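Local coordinates for protein cyclic UMP-AMP synthase (Rhodothermus marinus SG0.5JP17-172, PDB 6E0K) that makes the second messenger 3',3'-cUAMP from UTP and ATP in a magnesium-dependent reaction that triggers CBASS abortive defence against phage, at residues Val61-Gln66 against Leu126-Val131; Asp98-Leu103 against Lys117-Glu122; Lys22-Ile27 against Pro41-Gln46; Asn93-Asp98 against Val130-Gln135. One frame throughout, in Å; residues are numbered along the deposited sequence.

Interaction 1: Val61-Gln66 against Leu126-Val131; sequences VDVVVQ and LPADVV
The catalytic sheet of the nucleotidyltransferase domain has two parallel neighbours here, Val-61-Gln-66 and Leu-126-Val-131, which carry two of the three magnesium-binding aspartates, Asp-62 and Asp-129; Asp-60 is the third. Five backbone bonds zip the strands in the staggered parallel pattern. Val-61 N reaches Pro-127 O at 2.9 Å, and Val-61 O accepts Asp-129 N; Val-63 likewise bonds Asp-129 O and Val-131 N, and Val-65 N closes the ladder on Val-131 O. On the face of Val-61, Val-63 and Val-130, where branched side chains suit a strand, Val-65 CG2 meets Val-130 CG1 at 3.5 Å, while Val-61 CG2 lies 3.8 Å from CB of Leu-126, just ahead of the strand. On the other face the carboxylates of Asp-62 and Asp-129 are side by side in register, their planes turned 73° apart. Asp-129 CG is anti to the backbone N (chi1 -166°), and OD2 comes within 4.2 Å of Asp-62 OD1. Water 1 sits between them, 2.7 Å from Asp-62 OD1 and 2.6 Å from Asp-129 OD2, while Asp-129 OD1 is held by Thr-118 and Lys-120. Carboxylate oxygens from two adjacent strands converging on one point are consistent with the magnesium binding seen for Asp-62 and Asp-129.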
loop_
_atom_site.group_PDB
_atom_site.type_symbol
_atom_site.label_atom_id
_atom_site.label_comp_id
_atom_site.label_asym_id
_atom_site.label_seq_id
_atom_site.Cartn_x
_atom_site.Cartn_y
_atom_site.Cartn_z
ATOM N N VAL A 61 -7.153 -6.947 6.879
ATOM C CA VAL A 61 -6.214 -7.509 5.914
ATOM C C VAL A 61 -6.598 -7.049 4.514
ATOM O O VAL A 61 -7.754 -7.199 4.097
ATOM C CB VAL A 61 -6.204 -9.045 5.994
ATOM C CG1 VAL A 61 -5.207 -9.618 5.000
ATOM C CG2 VAL A 61 -5.864 -9.500 7.413
ATOM N N ASP A 62 -5.623 -6.526 3.774
ATOM C CA ASP A 62 -5.851 -6.057 2.407
ATOM C C ASP A 62 -5.549 -7.183 1.422
ATOM O O ASP A 62 -4.382 -7.537 1.203
ATOM C CB ASP A 62 -4.994 -4.831 2.112
ATOM C CG ASP A 62 -5.312 -3.669 3.028
ATOM O OD1 ASP A 62 -6.501 -3.318 3.161
ATOM O OD2 ASP A 62 -4.369 -3.125 3.643
ATOM N N VAL A 63 -6.600 -7.742 0.818
ATOM C CA VAL A 63 -6.498 -8.891 -0.069
ATOM C C VAL A 63 -6.820 -8.443 -1.486
ATOM O O VAL A 63 -7.759 -7.673 -1.699
ATOM C CB VAL A 63 -7.458 -10.015 0.371
ATOM C CG1 VAL A 63 -7.336 -11.235 -0.548
ATOM C CG2 VAL A 63 -7.196 -10.385 1.837
ATOM N N VAL A 64 -6.048 -8.935 -2.449
ATOM C CA VAL A 64 -6.288 -8.675 -3.866
ATOM C C VAL A 64 -6.747 -9.970 -4.530
ATOM O O VAL A 64 -6.076 -11.001 -4.422
ATOM C CB VAL A 64 -5.021 -8.144 -4.556
ATOM C CG1 VAL A 64 -5.335 -7.819 -6.013
ATOM C CG2 VAL A 64 -4.490 -6.906 -3.850
ATOM N N VAL A 65 -7.881 -9.912 -5.222
ATOM C CA VAL A 65 -8.404 -11.034 -5.993
ATOM C C VAL A 65 -8.355 -10.602 -7.454
ATOM O O VAL A 65 -9.136 -9.741 -7.880
ATOM C CB VAL A 65 -9.820 -11.408 -5.533
ATOM C CG1 VAL A 65 -10.421 -12.457 -6.440
ATOM C CG2 VAL A 65 -9.753 -11.948 -4.104
ATOM N N GLN A 66 -7.403 -11.144 -8.210
ATOM C CA GLN A 66 -7.032 -10.590 -9.511
ATOM C C GLN A 66 -7.237 -11.619 -10.614
ATOM O O GLN A 66 -6.660 -12.713 -10.572
ATOM C CB GLN A 66 -5.580 -10.107 -9.489
ATOM C CG GLN A 66 -5.096 -9.638 -10.862
ATOM C CD GLN A 66 -3.737 -8.967 -10.798
ATOM O OE1 GLN A 66 -3.459 -8.193 -9.874
ATOM N NE2 GLN A 66 -2.890 -9.233 -11.790
ATOM N N LEU A 126 -9.175 -12.532 10.657
ATOM C CA LEU A 126 -9.397 -11.094 10.639
ATOM C C LEU A 126 -10.374 -10.691 9.544
ATOM O O LEU A 126 -10.619 -11.445 8.597
ATOM C CB LEU A 126 -8.074 -10.341 10.417
ATOM C CG LEU A 126 -7.182 -10.346 11.653
ATOM C CD1 LEU A 126 -5.762 -10.015 11.253
ATOM C CD2 LEU A 126 -7.693 -9.358 12.689
ATOM N N PRO A 127 -10.940 -9.493 9.636
ATOM C CA PRO A 127 -11.718 -8.973 8.516
ATOM C C PRO A 127 -10.806 -8.715 7.331
ATOM O O PRO A 127 -9.651 -8.307 7.485
ATOM C CB PRO A 127 -12.311 -7.666 9.059
ATOM C CG PRO A 127 -12.154 -7.749 10.549
ATOM C CD PRO A 127 -10.905 -8.549 10.764
ATOM N N ALA A 128 -11.334 -8.977 6.141
ATOM C CA ALA A 128 -10.608 -8.800 4.903
ATOM C C ALA A 128 -11.274 -7.707 4.081
ATOM O O ALA A 128 -12.504 -7.639 3.985
ATOM C CB ALA A 128 -10.550 -10.106 4.108
ATOM N N ASP A 129 -10.457 -6.834 3.522
ATOM C CA ASP A 129 -10.909 -5.829 2.571
ATOM C C ASP A 129 -10.418 -6.297 1.211
ATOM O O ASP A 129 -9.212 -6.270 0.944
ATOM C CB ASP A 129 -10.350 -4.456 2.936
ATOM C CG ASP A 129 -11.037 -3.336 2.202
ATOM O OD1 ASP A 129 -12.286 -3.310 2.193
ATOM O OD2 ASP A 129 -10.324 -2.476 1.643
ATOM N N VAL A 130 -11.340 -6.769 0.373
ATOM C CA VAL A 130 -10.999 -7.516 -0.836
ATOM C C VAL A 130 -11.163 -6.609 -2.044
ATOM O O VAL A 130 -12.273 -6.154 -2.338
ATOM C CB VAL A 130 -11.866 -8.777 -0.980
ATOM C CG1 VAL A 130 -11.486 -9.533 -2.235
ATOM C CG2 VAL A 130 -11.705 -9.690 0.241
ATOM N N VAL A 131 -10.062 -6.351 -2.749
ATOM C CA VAL A 131 -10.104 -5.606 -4.004
ATOM C C VAL A 131 -10.255 -6.608 -5.143
ATOM O O VAL A 131 -9.381 -7.456 -5.360
ATOM C CB VAL A 131 -8.845 -4.750 -4.188
ATOM C CG1 VAL A 131 -8.856 -4.118 -5.579
ATOM C CG2 VAL A 131 -8.776 -3.665 -3.133
HETATM O O HOH W 1 -7.939 -3.023 0.840
#

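Interaction 2: Asp98-Leu103 against Lys117-Glu122; sequences DVERAL and KTLKVE
Leu-119 CD1 is the hub of this contact, touching three residues of the helix at once. It lies 3.9 Å from Leu-103 CD1, 4.0 Å from Val-99 CG1 and 4.0 Å from Glu-100 CA, so one methyl packs against the helix backbone as well as its side chains. The other branch, CD2, meets the aliphatic part of Glu-100 at CG, 4.1 Å away, the two side chains crossing at about a right angle. One turn further on, Leu-103 CD1 also reaches Val-121 CG2 at 3.8 Å and thus bridges the two inward-pointing strand residues. Leucine suits both sides, because its forked end can span neighbours; Val-99 and Val-121 each offer one methyl to a leucine end. No hydrogen bond joins the segments.

What positions these groups lies a shell further out. A chi1 of -174° carries the Glu-100 chain away from its own nitrogen, and its extended course takes the carboxylate past Leu-119 to a salt bridge with Arg-114. On the strand, Lys-120 points away from the helix, whereas the main chain of Leu-119 bonds Val-130. Residues 117 to 120 bind UTP, so the packing under Leu-119 lies directly behind a substrate-binding segment. Segment 98-103 of helix 92-107 runs at 10° to strand 119-122; Leu-103 and Val-121 also touch helix 18-32, and strand 127-138 lies alongside strand 119-122 in the sheet.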
loop_
_atom_site.group_PDB
_atom_site.type_symbol
_atom_site.label_atom_id
_atom_site.label_comp_id
_atom_site.label_asym_id
_atom_site.label_seq_id
_atom_site.Cartn_x
_atom_site.Cartn_y
_atom_site.Cartn_z
ATOM N N ASP A 98 -19.027 -13.071 -9.794
ATOM C CA ASP A 98 -18.568 -14.418 -9.462
ATOM C C ASP A 98 -17.802 -14.437 -8.145
ATOM O O ASP A 98 -17.986 -15.351 -7.329
ATOM C CB ASP A 98 -17.693 -14.978 -10.584
ATOM C CG ASP A 98 -18.510 -15.532 -11.734
ATOM O OD1 ASP A 98 -19.590 -16.120 -11.488
ATOM O OD2 ASP A 98 -18.066 -15.378 -12.898
ATOM N N VAL A 99 -16.908 -13.462 -7.934
ATOM C CA VAL A 99 -16.166 -13.412 -6.674
ATOM C C VAL A 99 -17.125 -13.245 -5.503
ATOM O O VAL A 99 -17.007 -13.935 -4.483
ATOM C CB VAL A 99 -15.116 -12.288 -6.698
ATOM C CG1 VAL A 99 -14.443 -12.182 -5.336
ATOM C CG2 VAL A 99 -14.062 -12.545 -7.769
ATOM N N GLU A 100 -18.096 -12.329 -5.635
ATOM C CA GLU A 100 -19.077 -12.133 -4.567
ATOM C C GLU A 100 -19.837 -13.423 -4.269
ATOM O O GLU A 100 -20.029 -13.778 -3.098
ATOM C CB GLU A 100 -20.038 -11.003 -4.943
ATOM C CG GLU A 100 -21.031 -10.608 -3.851
ATOM C CD GLU A 100 -21.990 -9.528 -4.329
ATOM O OE1 GLU A 100 -22.429 -9.594 -5.499
ATOM O OE2 GLU A 100 -22.300 -8.608 -3.545
ATOM N N ARG A 101 -20.253 -14.148 -5.312
ATOM C CA ARG A 101 -20.963 -15.407 -5.103
ATOM C C ARG A 101 -20.077 -16.431 -4.406
ATOM O O ARG A 101 -20.526 -17.125 -3.490
ATOM C CB ARG A 101 -21.460 -15.962 -6.438
ATOM C CG ARG A 101 -22.807 -15.414 -6.866
ATOM C CD ARG A 101 -23.378 -16.214 -8.026
ATOM N NE ARG A 101 -22.653 -15.942 -9.264
ATOM C CZ ARG A 101 -22.872 -14.876 -10.025
ATOM N NH1 ARG A 101 -23.791 -13.989 -9.665
ATOM N NH2 ARG A 101 -22.172 -14.690 -11.137
ATOM N N ALA A 102 -18.816 -16.528 -4.822
ATOM C CA ALA A 102 -17.893 -17.478 -4.211
ATOM C C ALA A 102 -17.710 -17.190 -2.729
ATOM O O ALA A 102 -17.734 -18.104 -1.894
ATOM C CB ALA A 102 -16.546 -17.418 -4.928
ATOM N N LEU A 103 -17.517 -15.923 -2.381
ATOM C CA LEU A 103 -17.315 -15.583 -0.975
ATOM C C LEU A 103 -18.589 -15.804 -0.167
ATOM O O LEU A 103 -18.538 -16.323 0.951
ATOM C CB LEU A 103 -16.845 -14.137 -0.858
ATOM C CG LEU A 103 -15.498 -13.880 -1.533
ATOM C CD1 LEU A 103 -15.215 -12.378 -1.576
ATOM C CD2 LEU A 103 -14.396 -14.634 -0.803
ATOM N N LYS A 117 -15.229 0.496 -2.887
ATOM C CA LYS A 117 -14.202 0.028 -3.802
ATOM C C LYS A 117 -13.826 -1.423 -3.573
ATOM O O LYS A 117 -13.029 -1.969 -4.345
ATOM C CB LYS A 117 -12.939 0.896 -3.685
ATOM C CG LYS A 117 -13.112 2.356 -4.092
ATOM C CD LYS A 117 -11.822 3.132 -3.850
ATOM C CE LYS A 117 -11.818 4.467 -4.572
ATOM N NZ LYS A 117 -13.009 5.288 -4.235
ATOM N N THR A 118 -14.366 -2.056 -2.535
ATOM C CA THR A 118 -13.933 -3.379 -2.116
ATOM C C THR A 118 -15.127 -4.186 -1.643
ATOM O O THR A 118 -16.204 -3.652 -1.373
ATOM C CB THR A 118 -12.926 -3.322 -0.967
ATOM O OG1 THR A 118 -13.535 -2.658 0.145
ATOM C CG2 THR A 118 -11.664 -2.576 -1.382
ATOM N N LEU A 119 -14.913 -5.494 -1.570
ATOM C CA LEU A 119 -15.811 -6.414 -0.896
ATOM C C LEU A 119 -15.246 -6.637 0.495
ATOM O O LEU A 119 -14.060 -6.952 0.633
ATOM C CB LEU A 119 -15.908 -7.747 -1.646
ATOM C CG LEU A 119 -16.851 -7.942 -2.832
ATOM C CD1 LEU A 119 -16.522 -9.234 -3.565
ATOM C CD2 LEU A 119 -18.287 -7.971 -2.333
ATOM N N LYS A 120 -16.067 -6.443 1.519
ATOM C CA LYS A 120 -15.624 -6.671 2.887
ATOM C C LYS A 120 -16.093 -8.041 3.354
ATOM O O LYS A 120 -17.265 -8.395 3.186
ATOM C CB LYS A 120 -16.140 -5.579 3.825
ATOM C CG LYS A 120 -15.477 -4.209 3.566
ATOM C CD LYS A 120 -15.764 -3.220 4.692
ATOM C CE LYS A 120 -14.606 -2.235 4.889
ATOM N NZ LYS A 120 -14.183 -1.600 3.610
ATOM N N VAL A 121 -15.173 -8.814 3.919
ATOM C CA VAL A 121 -15.448 -10.184 4.317
ATOM C C VAL A 121 -15.037 -10.364 5.769
ATOM O O VAL A 121 -13.892 -10.073 6.127
ATOM C CB VAL A 121 -14.696 -11.187 3.426
ATOM C CG1 VAL A 121 -15.000 -12.602 3.863
ATOM C CG2 VAL A 121 -15.045 -10.956 1.947
ATOM N N GLU A 122 -15.967 -10.836 6.598
ATOM C CA GLU A 122 -15.654 -11.243 7.969
ATOM C C GLU A 122 -15.252 -12.715 7.947
ATOM O O GLU A 122 -16.108 -13.589 7.798
ATOM C CB GLU A 122 -16.858 -11.023 8.880
ATOM C CG GLU A 122 -17.388 -9.596 8.855
ATOM C CD GLU A 122 -16.340 -8.579 9.246
ATOM O OE1 GLU A 122 -15.623 -8.824 10.246
ATOM O OE2 GLU A 122 -16.233 -7.541 8.545
#

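Interaction 3: Lys22-Ile27 against Pro41-Gln46; sequences KTHESI and PEVYLQ
His-24 of helix 18-32 bonds Val-43 and packs on Leu-45 of strand 42-45, and its imidazole works in two ways. Its NE2 donates to Val-43 O at 2.9 Å with an N-H...O angle of 167°. The acceptor lies in the ring plane, at the edge, but from the carbonyl's side the donor stands above the C=O plane, off the lone-pair directions. A chi1 of 175° extends the ring from the helix toward the strand, which brings NE2 to the carbonyl.

The same ring has a greasy side. Leu-45 places CG over one face, 4.0 Å from the ring centroid, as a CH-pi contact, and its CD2 lies 3.6 Å from His-24 CB. Leu-45 leaves the backbone pointing neither at nor away from the helix; with CG beside the backbone N (chi1 -67°) the forked end reaches the ring. Val-43 CG1 touches His-24 CD2 at 3.8 Å, and the same methyl meets Ile-27 CG2 at 4.0 Å. Ile-27 therefore offers its short branch to Val-43, while the longer branch leads away, and its CD1 packs against Val-121 and Leu-103.

Val-43 O has a second partner in Arg-28, so two donors grip one strand carbonyl. Tyr-44 bonds Gln-66 instead, and Gln-46 binds UTP and ATP. A histidine donating through NE2 ties helix to strand by a bond with direction, while its ring face and CB still belong to the hydrophobic layer; Arg-28 would probably polarise the Val-43 carbonyl further.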
loop_
_atom_site.group_PDB
_atom_site.type_symbol
_atom_site.label_atom_id
_atom_site.label_comp_id
_atom_site.label_asym_id
_atom_site.label_seq_id
_atom_site.Cartn_x
_atom_site.Cartn_y
_atom_site.Cartn_z
ATOM N N LYS A 22 -3.412 -16.310 7.767
ATOM C CA LYS A 22 -4.530 -17.249 7.739
ATOM C C LYS A 22 -5.764 -16.629 7.110
ATOM O O LYS A 22 -6.563 -17.347 6.493
ATOM C CB LYS A 22 -4.875 -17.727 9.149
ATOM C CG LYS A 22 -3.756 -18.460 9.853
ATOM C CD LYS A 22 -3.293 -19.628 9.056
ATOM C CE LYS A 22 -4.341 -20.711 9.023
ATOM N NZ LYS A 22 -3.696 -22.023 8.756
ATOM N N THR A 23 -5.941 -15.312 7.260
ATOM C CA THR A 23 -7.040 -14.632 6.577
ATOM C C THR A 23 -6.879 -14.752 5.070
ATOM O O THR A 23 -7.833 -15.063 4.343
ATOM C CB THR A 23 -7.088 -13.159 7.004
ATOM O OG1 THR A 23 -7.223 -13.085 8.427
ATOM C CG2 THR A 23 -8.269 -12.425 6.351
ATOM N N HIS A 24 -5.659 -14.519 4.588
ATOM C CA HIS A 24 -5.344 -14.699 3.175
ATOM C C HIS A 24 -5.651 -16.126 2.720
ATOM O O HIS A 24 -6.329 -16.344 1.698
ATOM C CB HIS A 24 -3.866 -14.341 2.980
ATOM C CG HIS A 24 -3.349 -14.579 1.602
ATOM N ND1 HIS A 24 -2.009 -14.769 1.340
ATOM C CD2 HIS A 24 -3.976 -14.599 0.400
ATOM C CE1 HIS A 24 -1.836 -14.924 0.038
ATOM N NE2 HIS A 24 -3.016 -14.837 -0.551
ATOM N N GLU A 25 -5.181 -17.113 3.488
ATOM C CA GLU A 25 -5.405 -18.508 3.127
ATOM C C GLU A 25 -6.886 -18.848 3.153
ATOM O O GLU A 25 -7.353 -19.640 2.334
ATOM C CB GLU A 25 -4.625 -19.422 4.075
ATOM C CG GLU A 25 -3.112 -19.230 3.974
ATOM C CD GLU A 25 -2.331 -20.023 5.014
ATOM O OE1 GLU A 25 -2.950 -20.786 5.787
ATOM O OE2 GLU A 25 -1.088 -19.883 5.050
ATOM N N SER A 26 -7.643 -18.223 4.058
ATOM C CA SER A 26 -9.090 -18.444 4.098
ATOM C C SER A 26 -9.780 -17.936 2.833
ATOM O O SER A 26 -10.591 -18.655 2.235
ATOM C CB SER A 26 -9.679 -17.770 5.339
ATOM O OG SER A 26 -11.078 -17.990 5.420
ATOM N N ILE A 27 -9.502 -16.690 2.429
ATOM C CA ILE A 27 -10.078 -16.172 1.185
ATOM C C ILE A 27 -9.706 -17.072 0.011
ATOM O O ILE A 27 -10.549 -17.393 -0.841
ATOM C CB ILE A 27 -9.621 -14.725 0.942
ATOM C CG1 ILE A 27 -10.077 -13.802 2.090
ATOM C CG2 ILE A 27 -10.129 -14.237 -0.419
ATOM C CD1 ILE A 27 -11.578 -13.605 2.154
ATOM N N PRO A 41 -9.027 -16.664 -10.498
ATOM C CA PRO A 41 -8.189 -15.520 -10.143
ATOM C C PRO A 41 -7.094 -15.905 -9.164
ATOM O O PRO A 41 -7.166 -16.920 -8.464
ATOM C CB PRO A 41 -9.174 -14.543 -9.498
ATOM C CG PRO A 41 -10.215 -15.452 -8.891
ATOM C CD PRO A 41 -10.365 -16.577 -9.886
ATOM N N GLU A 42 -6.061 -15.074 -9.132
ATOM C CA GLU A 42 -5.069 -15.223 -8.079
ATOM C C GLU A 42 -5.488 -14.400 -6.871
ATOM O O GLU A 42 -6.266 -13.443 -6.973
ATOM C CB GLU A 42 -3.674 -14.816 -8.555
ATOM C CG GLU A 42 -3.523 -13.349 -8.868
ATOM C CD GLU A 42 -2.077 -12.959 -9.162
ATOM O OE1 GLU A 42 -1.159 -13.477 -8.493
ATOM O OE2 GLU A 42 -1.864 -12.132 -10.064
ATOM N N VAL A 43 -4.987 -14.802 -5.706
ATOM C CA VAL A 43 -5.319 -14.152 -4.451
ATOM C C VAL A 43 -4.005 -13.843 -3.760
ATOM O O VAL A 43 -3.225 -14.761 -3.472
ATOM C CB VAL A 43 -6.199 -15.046 -3.558
ATOM C CG1 VAL A 43 -6.647 -14.283 -2.313
ATOM C CG2 VAL A 43 -7.386 -15.578 -4.347
ATOM N N TYR A 44 -3.746 -12.565 -3.504
ATOM C CA TYR A 44 -2.516 -12.186 -2.831
ATOM C C TYR A 44 -2.772 -11.013 -1.898
ATOM O O TYR A 44 -3.812 -10.355 -1.957
ATOM C CB TYR A 44 -1.394 -11.876 -3.838
ATOM C CG TYR A 44 -1.634 -10.752 -4.828
ATOM C CD1 TYR A 44 -2.258 -10.994 -6.050
ATOM C CD2 TYR A 44 -1.190 -9.454 -4.560
ATOM C CE1 TYR A 44 -2.449 -9.965 -6.976
ATOM C CE2 TYR A 44 -1.382 -8.420 -5.477
ATOM C CZ TYR A 44 -2.015 -8.685 -6.674
ATOM O OH TYR A 44 -2.196 -7.668 -7.586
ATOM N N LEU A 45 -1.824 -10.781 -0.987
ATOM C CA LEU A 45 -1.951 -9.675 -0.059
ATOM C C LEU A 45 -1.269 -8.436 -0.598
ATOM O O LEU A 45 -0.300 -8.519 -1.353
ATOM C CB LEU A 45 -1.331 -10.003 1.302
ATOM C CG LEU A 45 -2.057 -11.090 2.066
ATOM C CD1 LEU A 45 -1.544 -11.108 3.494
ATOM C CD2 LEU A 45 -3.569 -10.845 2.022
ATOM N N GLN A 46 -1.776 -7.284 -0.182
ATOM C CA GLN A 46 -1.081 -6.028 -0.390
ATOM C C GLN A 46 -1.077 -5.294 0.940
ATOM O O GLN A 46 -1.438 -5.873 1.980
ATOM C CB GLN A 46 -1.738 -5.204 -1.506
ATOM C CG GLN A 46 -3.144 -4.684 -1.190
ATOM C CD GLN A 46 -3.607 -3.659 -2.229
ATOM O OE1 GLN A 46 -2.790 -2.950 -2.817
ATOM N NE2 GLN A 46 -4.917 -3.576 -2.442
#

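Interaction 4: Asn93-Asp98 against Val130-Gln135; sequences NDFYSD and VVVCIQ
Val-132 is the first residue of strand segment 130-135 to touch the helix, and it points straight toward it. Its CG1 lies 3.6 Å from both CD2 and CE2 of Phe-95, and 3.9 Å from Tyr-96 CA. On the other flank Val-132 CB approaches Tyr-96 CD2 at 3.9 Å, the two side chains crossing at about a right angle. One valine is thus wedged between two successive aromatic residues of the helix, a place for a compact branched side chain. Both aromatic side chains set out opposite their own nitrogens (chi1 175° for Phe-95), yet they diverge: Phe-95 reaches toward the strand, and Tyr-96 extends along the sheet to Leu-119.

At Cys-133 the side chain turns to the opposite face, near Val-64 and Met-153, and the backbone makes the contact: its O comes within 3.3 Å of Phe-95 CE2. Ile-134 follows, its CG1 4.3 Å from Phe-95 CD2.

Outside the segments, Phe-95 also packs on Pro-41 and Leu-67, Tyr-96 meets the ring of Trp-92, and Trp-92 bonds Val-132 O. Segments 93-98 and 130-135 run at 142° to each other. No hydrogen bond joins the two segments, so the fit between them rests on shape and dispersion; the Cys-133 carbonyl, close to Phe-95 CE2, may add a slight electrostatic term.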
loop_
_atom_site.group_PDB
_atom_site.type_symbol
_atom_site.label_atom_id
_atom_site.label_comp_id
_atom_site.label_asym_id
_atom_site.label_seq_id
_atom_site.Cartn_x
_atom_site.Cartn_y
_atom_site.Cartn_z
ATOM N N ASN A 93 -17.356 -6.582 -14.389
ATOM C CA ASN A 93 -18.643 -6.704 -13.719
ATOM C C ASN A 93 -19.035 -8.172 -13.521
ATOM O O ASN A 93 -19.474 -8.567 -12.432
ATOM C CB ASN A 93 -19.679 -5.937 -14.545
ATOM C CG ASN A 93 -21.046 -5.939 -13.930
ATOM O OD1 ASN A 93 -21.214 -5.625 -12.754
ATOM N ND2 ASN A 93 -22.044 -6.286 -14.729
ATOM N N ASP A 94 -18.873 -8.998 -14.569
ATOM C CA ASP A 94 -19.137 -10.431 -14.452
ATOM C C ASP A 94 -18.245 -11.063 -13.400
ATOM O O ASP A 94 -18.696 -11.877 -12.583
ATOM C CB ASP A 94 -18.883 -11.141 -15.792
ATOM C CG ASP A 94 -19.883 -10.799 -16.869
ATOM O OD1 ASP A 94 -21.090 -10.593 -16.591
ATOM O OD2 ASP A 94 -19.433 -10.781 -18.036
ATOM N N PHE A 95 -16.952 -10.745 -13.459
ATOM C CA PHE A 95 -15.985 -11.326 -12.540
ATOM C C PHE A 95 -16.321 -10.964 -11.103
ATOM O O PHE A 95 -16.317 -11.825 -10.219
ATOM C CB PHE A 95 -14.588 -10.838 -12.916
ATOM C CG PHE A 95 -13.515 -11.284 -11.972
ATOM C CD1 PHE A 95 -13.330 -12.625 -11.712
ATOM C CD2 PHE A 95 -12.673 -10.355 -11.388
ATOM C CE1 PHE A 95 -12.326 -13.038 -10.853
ATOM C CE2 PHE A 95 -11.663 -10.753 -10.542
ATOM C CZ PHE A 95 -11.503 -12.106 -10.290
ATOM N N TYR A 96 -16.615 -9.684 -10.858
ATOM C CA TYR A 96 -17.016 -9.229 -9.533
ATOM C C TYR A 96 -18.187 -10.057 -8.999
ATOM O O TYR A 96 -18.169 -10.522 -7.850
ATOM C CB TYR A 96 -17.371 -7.741 -9.617
ATOM C CG TYR A 96 -17.645 -7.091 -8.305
ATOM C CD1 TYR A 96 -18.869 -7.260 -7.660
ATOM C CD2 TYR A 96 -16.697 -6.290 -7.711
ATOM C CE1 TYR A 96 -19.127 -6.671 -6.433
ATOM C CE2 TYR A 96 -16.955 -5.697 -6.501
ATOM C CZ TYR A 96 -18.180 -5.893 -5.857
ATOM O OH TYR A 96 -18.426 -5.291 -4.627
ATOM N N SER A 97 -19.204 -10.285 -9.839
ATOM C CA SER A 97 -20.360 -11.061 -9.388
ATOM C C SER A 97 -19.975 -12.496 -9.045
ATOM O O SER A 97 -20.510 -13.084 -8.091
ATOM C CB SER A 97 -21.452 -11.023 -10.448
ATOM O OG SER A 97 -21.997 -9.715 -10.519
ATOM N N ASP A 98 -19.027 -13.071 -9.794
ATOM C CA ASP A 98 -18.568 -14.418 -9.462
ATOM C C ASP A 98 -17.802 -14.437 -8.145
ATOM O O ASP A 98 -17.986 -15.351 -7.329
ATOM C CB ASP A 98 -17.693 -14.978 -10.584
ATOM C CG ASP A 98 -18.510 -15.532 -11.734
ATOM O OD1 ASP A 98 -19.590 -16.120 -11.488
ATOM O OD2 ASP A 98 -18.066 -15.378 -12.898
ATOM N N VAL A 130 -11.340 -6.769 0.373
ATOM C CA VAL A 130 -10.999 -7.516 -0.836
ATOM C C VAL A 130 -11.163 -6.609 -2.044
ATOM O O VAL A 130 -12.273 -6.154 -2.338
ATOM C CB VAL A 130 -11.866 -8.777 -0.980
ATOM C CG1 VAL A 130 -11.486 -9.533 -2.235
ATOM C CG2 VAL A 130 -11.705 -9.690 0.241
ATOM N N VAL A 131 -10.062 -6.351 -2.749
ATOM C CA VAL A 131 -10.104 -5.606 -4.004
ATOM C C VAL A 131 -10.255 -6.608 -5.143
ATOM O O VAL A 131 -9.381 -7.456 -5.360
ATOM C CB VAL A 131 -8.845 -4.750 -4.188
ATOM C CG1 VAL A 131 -8.856 -4.118 -5.579
ATOM C CG2 VAL A 131 -8.776 -3.665 -3.133
ATOM N N VAL A 132 -11.379 -6.530 -5.848
ATOM C CA VAL A 132 -11.653 -7.391 -6.990
ATOM C C VAL A 132 -11.194 -6.651 -8.235
ATOM O O VAL A 132 -11.660 -5.540 -8.508
ATOM C CB VAL A 132 -13.146 -7.738 -7.074
ATOM C CG1 VAL A 132 -13.417 -8.550 -8.321
ATOM C CG2 VAL A 132 -13.582 -8.494 -5.828
ATOM N N CYS A 133 -10.265 -7.241 -8.986
ATOM C CA CYS A 133 -9.637 -6.487 -10.069
ATOM C C CYS A 133 -9.258 -7.414 -11.212
ATOM O O CYS A 133 -9.252 -8.633 -11.074
ATOM C CB CYS A 133 -8.405 -5.731 -9.572
ATOM S SG CYS A 133 -7.132 -6.773 -8.818
ATOM N N ILE A 134 -8.948 -6.811 -12.360
ATOM C CA ILE A 134 -8.454 -7.533 -13.524
ATOM C C ILE A 134 -7.058 -7.012 -13.842
ATOM O O ILE A 134 -6.746 -5.836 -13.619
ATOM C CB ILE A 134 -9.406 -7.373 -14.730
ATOM C CG1 ILE A 134 -10.751 -8.039 -14.437
ATOM C CG2 ILE A 134 -8.793 -7.972 -15.986
ATOM C CD1 ILE A 134 -11.702 -7.957 -15.597
ATOM N N GLN A 135 -6.202 -7.903 -14.323
ATOM C CA GLN A 135 -4.861 -7.514 -14.739
ATOM C C GLN A 135 -4.938 -6.323 -15.691
ATOM O O GLN A 135 -5.797 -6.276 -16.566
ATOM C CB GLN A 135 -4.184 -8.698 -15.430
ATOM C CG GLN A 135 -2.753 -8.453 -15.861
ATOM C CD GLN A 135 -2.211 -9.627 -16.656
ATOM O OE1 GLN A 135 -1.845 -9.486 -17.820
ATOM N NE2 GLN A 135 -2.186 -10.803 -16.035
#

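All four contacts use one mixed sheet of the nucleotidyltransferase domain. Interaction 1 lies within it and is the one partly exposed to the active site: main-chain bonds dominate, and acidic groups gather on one face. Interactions 2, 3 and 4 are buried helix-on-sheet packing. Interactions 2 and 4 share helix 92-107, with Asp-98 common to both; the helix lies on neighbouring strands 119-122 and 127-138. Neither has a hydrogen bond across its segments, and both are mostly apolar. Interaction 3 brings helix 18-32 to the edge strand 42-45 and adds a side-chain hydrogen bond. Interactions 1 and 4 share Val-130 and Val-131 of strand 127-138.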